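RTX-adhesin (Marinomonas primoryensis, PDB 5IRB) is part of a giant calcium-binding adhesin that binds its Antarctic bacterium to diatoms and ice, and probably helps retain that adhesin at the cell surface. Local coordinates at residues Gly215-Asn220 and Gly271-Asp276. Numbering follows the deposited sequence.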
ATOM      1  N   GLY A 215      -4.448 -10.050 -36.245  1.00 35.93           N
ATOM      2  CA  GLY A 215      -4.303  -9.243 -37.444  1.00 35.91           C
ATOM      3  C   GLY A 215      -4.938  -9.916 -38.649  1.00 36.00           C
ATOM      4  O   GLY A 215      -6.047 -10.453 -38.571  1.00 36.31           O
ATOM      5  N   THR A 216      -4.205  -9.910 -39.761  1.00 36.67           N
ATOM      6  CA  THR A 216      -4.655 -10.511 -41.023  1.00 36.59           C
ATOM      7  C   THR A 216      -3.548 -11.371 -41.595  1.00 35.46           C
ATOM      8  O   THR A 216      -2.417 -10.916 -41.783  1.00 35.07           O
ATOM      9  CB  THR A 216      -5.058  -9.460 -42.064  1.00 37.67           C
ATOM     10  OG1 THR A 216      -6.096  -8.634 -41.529  1.00 39.04           O
ATOM     11  CG2 THR A 216      -5.595 -10.131 -43.318  1.00 38.87           C
ATOM     12  N   VAL A 217      -3.888 -12.619 -41.862  1.00 34.67           N
ATOM     13  CA  VAL A 217      -2.970 -13.548 -42.483  1.00 34.77           C
ATOM     14  C   VAL A 217      -3.506 -13.982 -43.838  1.00 34.86           C
ATOM     15  O   VAL A 217      -4.686 -14.299 -43.960  1.00 35.28           O
ATOM     16  CB  VAL A 217      -2.761 -14.763 -41.579  1.00 34.72           C
ATOM     17  CG1 VAL A 217      -2.079 -15.891 -42.319  1.00 34.81           C
ATOM     18  CG2 VAL A 217      -1.945 -14.346 -40.369  1.00 34.13           C
ATOM     19  N   THR A 218      -2.644 -13.984 -44.851  1.00 35.23           N
ATOM     20  CA  THR A 218      -3.021 -14.440 -46.191  1.00 34.61           C
ATOM     21  C   THR A 218      -2.048 -15.514 -46.675  1.00 34.67           C
ATOM     22  O   THR A 218      -0.915 -15.583 -46.198  1.00 32.74           O
ATOM     23  CB  THR A 218      -3.018 -13.268 -47.215  1.00 36.39           C
ATOM     24  OG1 THR A 218      -1.682 -12.789 -47.419  1.00 35.54           O
ATOM     25  CG2 THR A 218      -3.889 -12.107 -46.734  1.00 36.32           C
ATOM     26  N   VAL A 219      -2.489 -16.356 -47.629  1.00 35.57           N
ATOM     27  CA  VAL A 219      -1.597 -17.300 -48.291  1.00 36.02           C
ATOM     28  C   VAL A 219      -1.609 -17.007 -49.799  1.00 37.12           C
ATOM     29  O   VAL A 219      -2.682 -16.944 -50.419  1.00 37.15           O
ATOM     30  CB  VAL A 219      -2.019 -18.766 -48.036  1.00 37.05           C
ATOM     31  CG1 VAL A 219      -1.053 -19.746 -48.699  1.00 38.67           C
ATOM     32  CG2 VAL A 219      -2.173 -19.048 -46.509  1.00 35.97           C
ATOM     33  N   ASN A 220      -0.428 -16.889 -50.398  1.00 37.25           N
ATOM     34  CA  ASN A 220      -0.347 -16.666 -51.828  1.00 38.68           C
ATOM     35  C   ASN A 220      -0.744 -17.923 -52.600  1.00 39.59           C
ATOM     36  O   ASN A 220      -0.954 -18.977 -52.018  1.00 39.21           O
ATOM     37  CB  ASN A 220       1.066 -16.234 -52.229  1.00 39.59           C
ATOM     38  CG  ASN A 220       1.503 -14.959 -51.537  1.00 38.85           C
ATOM     39  OD1 ASN A 220       0.698 -14.047 -51.336  1.00 38.37           O
ATOM     40  ND2 ASN A 220       2.776 -14.899 -51.138  1.00 38.67           N
ATOM     41  N   GLY A 271       6.429  -8.105 -43.162  1.00 35.50           N
ATOM     42  CA  GLY A 271       5.162  -8.767 -42.916  1.00 34.81           C
ATOM     43  C   GLY A 271       4.852  -9.942 -43.857  1.00 35.10           C
ATOM     44  O   GLY A 271       3.694 -10.283 -44.069  1.00 33.81           O
ATOM     45  N   GLU A 272       5.895 -10.572 -44.391  1.00 37.03           N
ATOM     46  CA  GLU A 272       5.713 -11.760 -45.238  0.84 37.81           C
ATOM     47  C   GLU A 272       6.312 -12.998 -44.572  1.00 38.11           C
ATOM     48  O   GLU A 272       7.059 -12.910 -43.578  1.00 37.81           O
ATOM     49  CB  GLU A 272       6.339 -11.550 -46.626  0.84 39.82           C
ATOM     50  CG  GLU A 272       5.680 -10.447 -47.449  0.84 40.46           C
ATOM     51  CD  GLU A 272       6.363 -10.212 -48.794  0.84 42.87           C
ATOM     52  OE1 GLU A 272       6.232 -11.063 -49.692  0.84 43.68           O
ATOM     53  OE2 GLU A 272       7.036  -9.171 -48.951  0.84 44.52           O
ATOM     54  N   TRP A 273       5.960 -14.158 -45.101  1.00 38.18           N
ATOM     55  CA  TRP A 273       6.532 -15.397 -44.620  1.00 38.69           C
ATOM     56  C   TRP A 273       6.597 -16.370 -45.782  1.00 40.24           C
ATOM     57  O   TRP A 273       5.786 -16.288 -46.709  1.00 39.39           O
ATOM     58  CB  TRP A 273       5.715 -15.956 -43.453  1.00 37.93           C
ATOM     59  CG  TRP A 273       4.263 -16.117 -43.779  1.00 37.14           C
ATOM     60  CD1 TRP A 273       3.257 -15.235 -43.492  1.00 36.55           C
ATOM     61  CD2 TRP A 273       3.646 -17.231 -44.412  1.00 37.84           C
ATOM     62  NE1 TRP A 273       2.055 -15.717 -43.944  1.00 36.55           N
ATOM     63  CE2 TRP A 273       2.262 -16.966 -44.516  1.00 37.29           C
ATOM     64  CE3 TRP A 273       4.118 -18.448 -44.934  1.00 39.45           C
ATOM     65  CZ2 TRP A 273       1.348 -17.830 -45.111  1.00 37.81           C
ATOM     66  CZ3 TRP A 273       3.208 -19.325 -45.529  1.00 40.07           C
ATOM     67  CH2 TRP A 273       1.838 -19.014 -45.594  1.00 38.97           C
ATOM     68  N   SER A 274       7.576 -17.266 -45.750  1.00 41.74           N
ATOM     69  CA  SER A 274       7.661 -18.348 -46.739  1.00 43.77           C
ATOM     70  C   SER A 274       8.223 -19.585 -46.044  1.00 45.36           C
ATOM     71  O   SER A 274       9.036 -19.473 -45.112  1.00 46.06           O
ATOM     72  CB  SER A 274       8.520 -17.950 -47.948  1.00 45.53           C
ATOM     73  OG  SER A 274       8.530 -18.987 -48.919  1.00 47.05           O
ATOM     74  N   VAL A 275       7.763 -20.760 -46.461  1.00 46.25           N
ATOM     75  CA  VAL A 275       8.297 -22.000 -45.920  1.00 47.67           C
ATOM     76  C   VAL A 275       8.307 -23.079 -46.991  1.00 50.32           C
ATOM     77  O   VAL A 275       7.417 -23.132 -47.849  1.00 50.54           O
ATOM     78  CB  VAL A 275       7.495 -22.453 -44.670  1.00 45.89           C
ATOM     79  CG1 VAL A 275       6.026 -22.666 -44.994  1.00 44.47           C
ATOM     80  CG2 VAL A 275       8.113 -23.689 -44.037  1.00 47.46           C
ATOM     81  N   ASP A 276       9.331 -23.927 -46.963  1.00 52.90           N
ATOM     82  CA  ASP A 276       9.440 -24.989 -47.958  1.00 55.86           C
ATOM     83  C   ASP A 276       8.614 -26.213 -47.569  1.00 55.22           C
ATOM     84  O   ASP A 276       8.753 -26.767 -46.479  1.00 55.72           O
ATOM     85  CB  ASP A 276      10.911 -25.363 -48.172  1.00 59.69           C
ATOM     86  CG  ASP A 276      11.656 -24.346 -49.048  1.00 61.92           C
ATOM     87  OD1 ASP A 276      11.007 -23.472 -49.674  1.00 61.80           O
ATOM     88  OD2 ASP A 276      12.901 -24.404 -49.092  1.00 65.20           O
TER
HETATM   89  O   HOH W   1       4.569 -12.971 -49.564  1.00 37.58           O
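W273 reaches from strand 272-278 to strand 216-219, spanning the middle strand 236-244 of their three-stranded antiparallel sheet. From CB, its chi1 of 54° sets CG between the backbone N and the carbonyl carbon and leads the indole along the inner surface of the sheet. NE1 follows: it gives a weak hydrogen bond to T242 O on the middle strand, and V217 CG1 lies 4.4 Å from NE1, obliquely to the ring. Farther out, T218 O approaches the NE1-CE2-CZ2 side of the indole obliquely and is nearest CZ2, at 3.4 Å. At the tip, the apolar V219 CG2 meets the indole edge close to its plane, 4.0 Å from CZ2 and 4.1 Å from CH2. Strands 253-258 and 287-295 of the facing sheet close over the ring through V254, L256 and A290. Just past the end of strand 216-219, N220 turns to the middle strand as well, its ND2 hydrogen-bonded to S240 OG. A tryptophan filling the core between two facing sheets in this way is consistent with immunoglobulin-like beta-sandwich domains, as in other bacterial adhesins.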